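Local coordinates for protein uroporphyrinogen III Synthase (Thermus thermophilus, PDB 1WCX) that probably closes and rearranges the linear tetrapyrrole hydroxymethylbilane into uroporphyrinogen III, the uroporphyrinogen-III synthase step of tetrapyrrole biosynthesis, at residues 61-66 and 87-92; 177-182 and 214-219; 194-199 and 229-234. The protein carries 3 engineered substitutions. All coordinates share one frame; numbering follows the deposited sequence.

In the fold
The three contacts sample both α/β domains of the protein, each built on a five-stranded parallel sheet. Contact 1 lies in one domain, about 32 and 43 Å, centre to centre, from contacts 3 and 2, which share the other. It is mostly buried and apolar, with a single water bridging its outer end. Contact 2 is partly buried: two aliphatic side chains meet inside, while an arginine binds a helix end at the surface. Contact 3, also partly buried, joins two helices: valine, leucine and phenylalanine inside, glutamate and indole nearer the surface. Contacts 2 and 3 touch where Ala218 packs on Leu229 and Val234, and both rest on strand 186-189.

Contact 1: residues 61-66 and 87-92; sequences DLFLAT and GPLAKA
The β-α-β crossover from strand 62-65 to its parallel neighbour 93-96 is packed here at its return point: Phe63 and the backbone of Asp61 meet Leu89 and Ala92 at the end of helix 86-91. Phe63 turns its side chain toward the helix with CG anti to the backbone N (chi1 173°), which presents one ring face to Leu89. A single methyl does the touching, Leu89 CD1, which sits 4.3 Å from the centroid of the Phe63 ring and 24° off its normal, a CH-pi contact displaced toward the CG side, with Leu89 CD1 4.0 Å from Phe63 CG. The opposite face of the ring lies over the strand's own backbone at Ala65 N. Leu89 has both chi angles far from staggered values, a conformation that is probably strained, and it also touches the engineered Met75 of helix 68-80, while Phe63 rests on Leu74 of that helix.

Nearer the start of the strand, Ala92, the first residue past the helix, points its CB at the chain, 4.4 Å from Phe63 CB. Its CA lies 3.7 Å from Asp61 O. The carboxylate of Asp61 turns elsewhere, with OD2 accepting from Val133 N of the adjacent strand. At the outer end one water donates to both backbones, 2.8 Å from Asp61 O and 3.2 Å from Lys91 O.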
# COMPACT_ATOMS: atom_id res chain seq x y z
N ASP A 61 -16.76 16.84 -7.94
CA ASP A 61 -17.97 16.02 -7.85
C ASP A 61 -17.74 14.75 -7.07
O ASP A 61 -18.65 14.28 -6.35
CB ASP A 61 -18.39 15.66 -9.29
CG ASP A 61 -18.77 16.92 -10.07
OD1 ASP A 61 -19.87 17.42 -9.85
OD2 ASP A 61 -17.93 17.37 -10.86
N LEU A 62 -16.50 14.22 -7.15
CA LEU A 62 -16.18 12.98 -6.48
C LEU A 62 -14.76 13.07 -5.89
O LEU A 62 -13.85 13.66 -6.51
CB LEU A 62 -16.25 11.83 -7.46
CG LEU A 62 -15.55 10.51 -7.19
CD1 LEU A 62 -15.97 9.91 -5.86
CD2 LEU A 62 -15.95 9.51 -8.32
N PHE A 63 -14.61 12.47 -4.69
CA PHE A 63 -13.29 12.43 -4.08
C PHE A 63 -13.03 10.97 -3.72
O PHE A 63 -13.83 10.37 -2.95
CB PHE A 63 -13.25 13.31 -2.85
CG PHE A 63 -11.93 13.17 -2.07
CD1 PHE A 63 -10.79 13.69 -2.60
CD2 PHE A 63 -11.90 12.51 -0.86
CE1 PHE A 63 -9.52 13.56 -1.87
CE2 PHE A 63 -10.71 12.40 -0.16
CZ PHE A 63 -9.53 12.90 -0.67
N LEU A 64 -11.92 10.43 -4.23
CA LEU A 64 -11.57 9.05 -3.98
C LEU A 64 -10.25 8.98 -3.16
O LEU A 64 -9.22 9.43 -3.66
CB LEU A 64 -11.45 8.30 -5.27
CG LEU A 64 -11.61 6.78 -5.21
CD1 LEU A 64 -11.86 6.22 -6.59
CD2 LEU A 64 -10.37 6.14 -4.54
N ALA A 65 -10.36 8.48 -1.93
CA ALA A 65 -9.18 8.33 -1.06
C ALA A 65 -8.65 6.89 -1.05
O ALA A 65 -9.44 5.91 -0.99
CB ALA A 65 -9.57 8.72 0.38
N THR A 66 -7.39 6.75 -1.14
CA THR A 66 -6.79 5.39 -1.18
C THR A 66 -6.08 5.03 0.16
O THR A 66 -6.10 3.87 0.55
CB THR A 66 -5.80 5.24 -2.32
OG1 THR A 66 -4.81 6.27 -2.25
CG2 THR A 66 -6.54 5.38 -3.61
N GLY A 87 -15.13 22.21 3.17
CA GLY A 87 -16.34 22.62 2.50
C GLY A 87 -16.60 21.84 1.21
O GLY A 87 -17.60 21.15 1.12
N PRO A 88 -15.74 21.89 0.22
CA PRO A 88 -15.91 21.17 -1.01
C PRO A 88 -15.89 19.68 -0.86
O PRO A 88 -16.62 18.95 -1.56
CB PRO A 88 -14.76 21.68 -1.92
CG PRO A 88 -13.68 22.03 -0.93
CD PRO A 88 -14.44 22.71 0.19
N LEU A 89 -15.08 19.16 0.06
CA LEU A 89 -15.03 17.72 0.29
C LEU A 89 -16.40 17.26 0.88
O LEU A 89 -16.87 16.18 0.63
CB LEU A 89 -13.90 17.32 1.20
CG LEU A 89 -12.65 16.66 0.60
CD1 LEU A 89 -12.49 16.92 -0.85
CD2 LEU A 89 -11.40 17.05 1.36
N ALA A 90 -17.00 18.14 1.67
CA ALA A 90 -18.26 17.85 2.32
C ALA A 90 -19.39 17.70 1.25
O ALA A 90 -20.31 16.87 1.44
CB ALA A 90 -18.63 18.96 3.30
N LYS A 91 -19.28 18.44 0.17
CA LYS A 91 -20.29 18.35 -0.88
C LYS A 91 -20.05 17.24 -1.93
O LYS A 91 -20.98 16.71 -2.54
CB LYS A 91 -20.38 19.72 -1.62
CG LYS A 91 -20.94 20.81 -0.70
CD LYS A 91 -21.25 22.08 -1.46
CE LYS A 91 -21.87 23.14 -0.52
NZ LYS A 91 -22.20 24.41 -1.28
N ALA A 92 -18.79 16.84 -2.06
CA ALA A 92 -18.46 15.79 -3.00
C ALA A 92 -18.97 14.44 -2.51
O ALA A 92 -19.21 14.27 -1.34
CB ALA A 92 -16.94 15.72 -3.19
O HOH W 1 -20.91 15.80 -5.56

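Contact 2: residues 177-182 and 214-219; sequences EALLRG and TRVKAL
Leu179 and Val216 come within 7.1 Å of each other, CA to CA, where the last turn of helix 169-181 passes the loop leading into strand 217-221; the helix ends in a Schellman motif at Gly182, whose phi is positive. Inside, Leu179 CD2 meets Val216 CG1 at 3.8 Å, the two side chains crossing at about a right angle, with Leu187 of strand 186-189 also against Leu179.

Outside, Arg215 reaches over to the helix end. Its CG is tucked between the backbone N and the carbonyl carbon (chi1 61°), and the chain then runs extended to NE. Arg215 NH1 donates to Leu180 O at 2.7 Å, but the bond is bent (134° at the hydrogen) and arrives from above the carbonyl plane. Leu179 O lies over one face of the same guanidinium, while Leu180 CD1 lies at its edge, 3.7 Å from Arg215 NH1. Gly182 CA approaches the other amino group, 3.8 Å from Arg215 NH2.

A positive group set against the carbonyls of a helix C-terminus is probably favoured by the helix dipole, so the arginine probably adds a favourable electrostatic term beside a small apolar contact.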
# COMPACT_ATOMS: atom_id res chain seq x y z
N GLU A 177 19.07 -10.99 -4.62
CA GLU A 177 20.34 -11.75 -4.48
C GLU A 177 20.27 -12.63 -3.23
O GLU A 177 20.55 -13.82 -3.30
CB GLU A 177 21.51 -10.78 -4.35
CG GLU A 177 21.86 -10.13 -5.71
CD GLU A 177 22.92 -9.02 -5.56
OE1 GLU A 177 23.43 -8.60 -6.61
OE2 GLU A 177 23.22 -8.61 -4.42
N ALA A 178 19.90 -12.03 -2.09
CA ALA A 178 19.79 -12.77 -0.85
C ALA A 178 18.92 -14.00 -1.00
O ALA A 178 19.33 -15.12 -0.66
CB ALA A 178 19.23 -11.86 0.24
N LEU A 179 17.72 -13.82 -1.54
CA LEU A 179 16.78 -14.93 -1.72
C LEU A 179 17.36 -16.09 -2.55
O LEU A 179 17.24 -17.23 -2.20
CB LEU A 179 15.49 -14.44 -2.43
CG LEU A 179 14.69 -13.37 -1.62
CD1 LEU A 179 13.49 -12.92 -2.49
CD2 LEU A 179 14.17 -14.03 -0.37
N LEU A 180 17.98 -15.75 -3.67
CA LEU A 180 18.59 -16.75 -4.56
C LEU A 180 19.86 -17.36 -3.98
O LEU A 180 20.36 -18.38 -4.46
CB LEU A 180 18.85 -16.13 -5.93
CG LEU A 180 17.66 -15.86 -6.86
CD1 LEU A 180 16.87 -17.15 -7.07
CD2 LEU A 180 16.74 -14.82 -6.29
N ARG A 181 20.42 -16.75 -2.96
CA ARG A 181 21.65 -17.21 -2.35
C ARG A 181 21.36 -18.31 -1.34
O ARG A 181 22.25 -19.04 -0.90
CB ARG A 181 22.35 -16.03 -1.66
CG ARG A 181 23.75 -16.27 -1.20
CD ARG A 181 24.34 -14.95 -0.65
NE ARG A 181 24.32 -13.92 -1.70
CZ ARG A 181 24.07 -12.62 -1.46
NH1 ARG A 181 24.09 -11.77 -2.45
NH2 ARG A 181 23.79 -12.21 -0.24
N GLY A 182 20.08 -18.45 -0.95
CA GLY A 182 19.68 -19.46 -0.01
C GLY A 182 19.96 -19.13 1.45
O GLY A 182 20.03 -19.89 2.31
N THR A 214 9.33 -22.60 -3.74
CA THR A 214 10.03 -23.85 -3.36
C THR A 214 11.01 -23.84 -2.19
O THR A 214 11.27 -24.87 -1.63
CB THR A 214 10.81 -24.43 -4.59
OG1 THR A 214 11.93 -23.65 -4.88
CG2 THR A 214 9.90 -24.43 -5.80
N ARG A 215 11.58 -22.68 -1.82
CA ARG A 215 12.55 -22.68 -0.70
C ARG A 215 12.46 -21.55 0.33
O ARG A 215 12.88 -21.71 1.42
CB ARG A 215 13.96 -22.73 -1.22
CG ARG A 215 14.39 -21.59 -2.08
CD ARG A 215 15.92 -21.66 -2.32
NE ARG A 215 16.36 -20.73 -3.36
CZ ARG A 215 17.64 -20.60 -3.71
NH1 ARG A 215 17.99 -19.74 -4.67
NH2 ARG A 215 18.60 -21.33 -3.10
N VAL A 216 11.91 -20.41 -0.09
CA VAL A 216 11.74 -19.28 0.84
C VAL A 216 10.25 -19.09 1.07
O VAL A 216 9.48 -18.86 0.12
CB VAL A 216 12.29 -17.98 0.23
CG1 VAL A 216 12.16 -16.83 1.20
CG2 VAL A 216 13.77 -18.18 -0.13
N LYS A 217 9.79 -19.20 2.34
CA LYS A 217 8.40 -19.03 2.62
C LYS A 217 7.96 -17.59 2.64
O LYS A 217 8.52 -16.78 3.40
CB LYS A 217 8.08 -19.65 3.95
CG LYS A 217 8.45 -21.13 3.82
CD LYS A 217 7.91 -21.96 4.92
CE LYS A 217 8.52 -23.35 4.78
NZ LYS A 217 9.94 -23.24 4.32
N ALA A 218 6.96 -17.30 1.80
CA ALA A 218 6.45 -15.91 1.72
C ALA A 218 5.38 -15.71 2.71
O ALA A 218 4.45 -16.44 2.77
CB ALA A 218 5.86 -15.64 0.28
N LEU A 219 5.55 -14.64 3.56
CA LEU A 219 4.58 -14.34 4.56
C LEU A 219 3.88 -13.00 4.23
O LEU A 219 4.52 -12.02 3.87
CB LEU A 219 5.26 -14.18 5.94
CG LEU A 219 6.28 -15.35 6.21
CD1 LEU A 219 6.88 -15.09 7.64
CD2 LEU A 219 5.67 -16.67 6.14

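Contact 3: residues 194-199 and 229-234; sequences QVEFLF and LREWGV
Leu229 O is gripped by two backbone donors that reach it from opposite faces of its carbonyl plane, Trp232 N at 2.9 Å and Val234 N at 3.0 Å. The Val234 bond, together with Gly233 N to Arg230 O, makes the Schellman motif that ends helix 223-231, with Gly233 at positive phi; the Trp232 bond is an additional one in the last turn. Trp232 and Val234 thereby face helix 192-201. Leu229 itself packs by CD2 on Val195 CG1 at 3.6 Å.

The indole makes the polar link across the contact: Trp232 NE1 donates a nearly straight bond (163°) to Glu196 OE2 at 2.8 Å. The oxygen lies in the indole plane, yet the N-H meets the carboxylate from above the latter's plane. A bend at chi2 (-70°) folds the Glu196 chain round to the ring edge. Glu196 OE1 is 4.3 Å from Glu231 OE2, a like-charge proximity.

Phe199 and Trp232 slide past each other with planes 21° apart and little ring overlap. Each instead places its CB over the other's ring, Phe199 CB 3.4 Å from the centroid of the Trp232 six-membered ring. Phe199 CZ ends against Val234 CG2 at 3.7 Å.

Behind this helix pair, Val195 and Leu229 rest on Phe189 of strand 186-189, and Phe199 on Leu208 and Leu212 of helix 205-214; Glu196 touches Lys141, in the loop following strand 132-137 of the other five-stranded sheet.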
# COMPACT_ATOMS: atom_id res chain seq x y z
N GLN A 194 4.78 -3.71 -1.95
CA GLN A 194 6.14 -4.25 -1.71
C GLN A 194 6.29 -5.54 -2.59
O GLN A 194 7.41 -5.80 -3.10
CB GLN A 194 6.35 -4.59 -0.21
CG GLN A 194 6.33 -3.31 0.61
CD GLN A 194 6.14 -3.56 2.10
OE1 GLN A 194 5.90 -4.69 2.52
NE2 GLN A 194 6.20 -2.49 2.88
N VAL A 195 5.20 -6.30 -2.74
CA VAL A 195 5.28 -7.48 -3.57
C VAL A 195 5.50 -7.01 -5.04
O VAL A 195 6.30 -7.55 -5.74
CB VAL A 195 3.90 -8.27 -3.54
CG1 VAL A 195 3.98 -9.50 -4.49
CG2 VAL A 195 3.63 -8.73 -2.14
N GLU A 196 4.71 -5.99 -5.46
CA GLU A 196 4.83 -5.51 -6.81
C GLU A 196 6.26 -4.92 -7.04
O GLU A 196 6.86 -5.18 -8.11
CB GLU A 196 3.80 -4.36 -7.02
CG GLU A 196 2.38 -4.73 -6.63
CD GLU A 196 1.75 -5.74 -7.57
OE1 GLU A 196 0.69 -6.28 -7.24
OE2 GLU A 196 2.33 -6.02 -8.64
N PHE A 197 6.75 -4.17 -6.12
CA PHE A 197 8.04 -3.54 -6.24
C PHE A 197 9.13 -4.63 -6.44
O PHE A 197 9.94 -4.50 -7.33
CB PHE A 197 8.39 -2.72 -4.97
CG PHE A 197 7.69 -1.39 -4.90
CD1 PHE A 197 7.54 -0.76 -3.63
CD2 PHE A 197 7.19 -0.78 -5.99
CE1 PHE A 197 6.87 0.47 -3.56
CE2 PHE A 197 6.53 0.44 -5.96
CZ PHE A 197 6.40 1.07 -4.69
N LEU A 198 9.06 -5.66 -5.64
CA LEU A 198 10.06 -6.75 -5.77
C LEU A 198 9.97 -7.43 -7.09
O LEU A 198 10.96 -7.61 -7.81
CB LEU A 198 9.87 -7.77 -4.61
CG LEU A 198 10.74 -9.02 -4.68
CD1 LEU A 198 12.23 -8.65 -4.66
CD2 LEU A 198 10.42 -9.93 -3.51
N PHE A 199 8.73 -7.87 -7.49
CA PHE A 199 8.62 -8.59 -8.74
C PHE A 199 8.87 -7.73 -9.95
O PHE A 199 9.43 -8.20 -10.96
CB PHE A 199 7.28 -9.30 -8.84
CG PHE A 199 7.32 -10.70 -8.19
CD1 PHE A 199 7.02 -10.87 -6.89
CD2 PHE A 199 7.79 -11.80 -8.95
CE1 PHE A 199 7.16 -12.13 -6.26
CE2 PHE A 199 7.91 -13.05 -8.35
CZ PHE A 199 7.61 -13.23 -7.06
N LEU A 229 0.71 -11.49 -3.96
CA LEU A 229 1.64 -12.56 -4.20
C LEU A 229 1.00 -13.60 -5.14
O LEU A 229 1.64 -14.08 -6.07
CB LEU A 229 1.96 -13.25 -2.82
CG LEU A 229 2.96 -12.47 -1.96
CD1 LEU A 229 2.97 -13.01 -0.51
CD2 LEU A 229 4.30 -12.55 -2.60
N ARG A 230 -0.27 -13.91 -4.93
CA ARG A 230 -0.92 -14.84 -5.79
C ARG A 230 -0.96 -14.37 -7.24
O ARG A 230 -0.81 -15.18 -8.15
CB ARG A 230 -2.37 -15.15 -5.30
CG ARG A 230 -2.43 -15.40 -3.81
CD ARG A 230 -3.33 -16.49 -3.40
NE ARG A 230 -4.60 -16.43 -4.04
CZ ARG A 230 -5.58 -17.40 -3.86
NH1 ARG A 230 -6.77 -17.28 -4.51
NH2 ARG A 230 -5.36 -18.42 -3.06
N GLU A 231 -1.15 -13.07 -7.46
CA GLU A 231 -1.15 -12.52 -8.80
C GLU A 231 0.17 -12.73 -9.51
O GLU A 231 0.23 -12.78 -10.72
CB GLU A 231 -1.37 -10.99 -8.80
CG GLU A 231 -2.79 -10.55 -8.42
CD GLU A 231 -2.98 -9.05 -8.76
OE1 GLU A 231 -2.99 -8.72 -9.98
OE2 GLU A 231 -3.07 -8.22 -7.83
N TRP A 232 1.25 -12.86 -8.72
CA TRP A 232 2.58 -13.10 -9.37
C TRP A 232 2.95 -14.57 -9.38
O TRP A 232 4.13 -14.89 -9.60
CB TRP A 232 3.65 -12.30 -8.67
CG TRP A 232 3.61 -10.85 -9.02
CD1 TRP A 232 2.90 -9.82 -8.37
CD2 TRP A 232 4.26 -10.22 -10.14
NE1 TRP A 232 3.11 -8.65 -9.01
CE2 TRP A 232 3.96 -8.86 -10.09
CE3 TRP A 232 5.09 -10.72 -11.15
CZ2 TRP A 232 4.45 -7.95 -11.03
CZ3 TRP A 232 5.61 -9.82 -12.10
CH2 TRP A 232 5.28 -8.42 -12.00
N GLY A 233 1.98 -15.47 -9.09
CA GLY A 233 2.26 -16.89 -9.14
C GLY A 233 2.93 -17.46 -7.87
O GLY A 233 3.55 -18.50 -7.92
N VAL A 234 2.79 -16.74 -6.73
CA VAL A 234 3.32 -17.23 -5.48
C VAL A 234 2.23 -17.39 -4.45
O VAL A 234 1.44 -16.44 -4.21
CB VAL A 234 4.37 -16.23 -4.89
CG1 VAL A 234 4.83 -16.64 -3.53
CG2 VAL A 234 5.56 -16.09 -5.85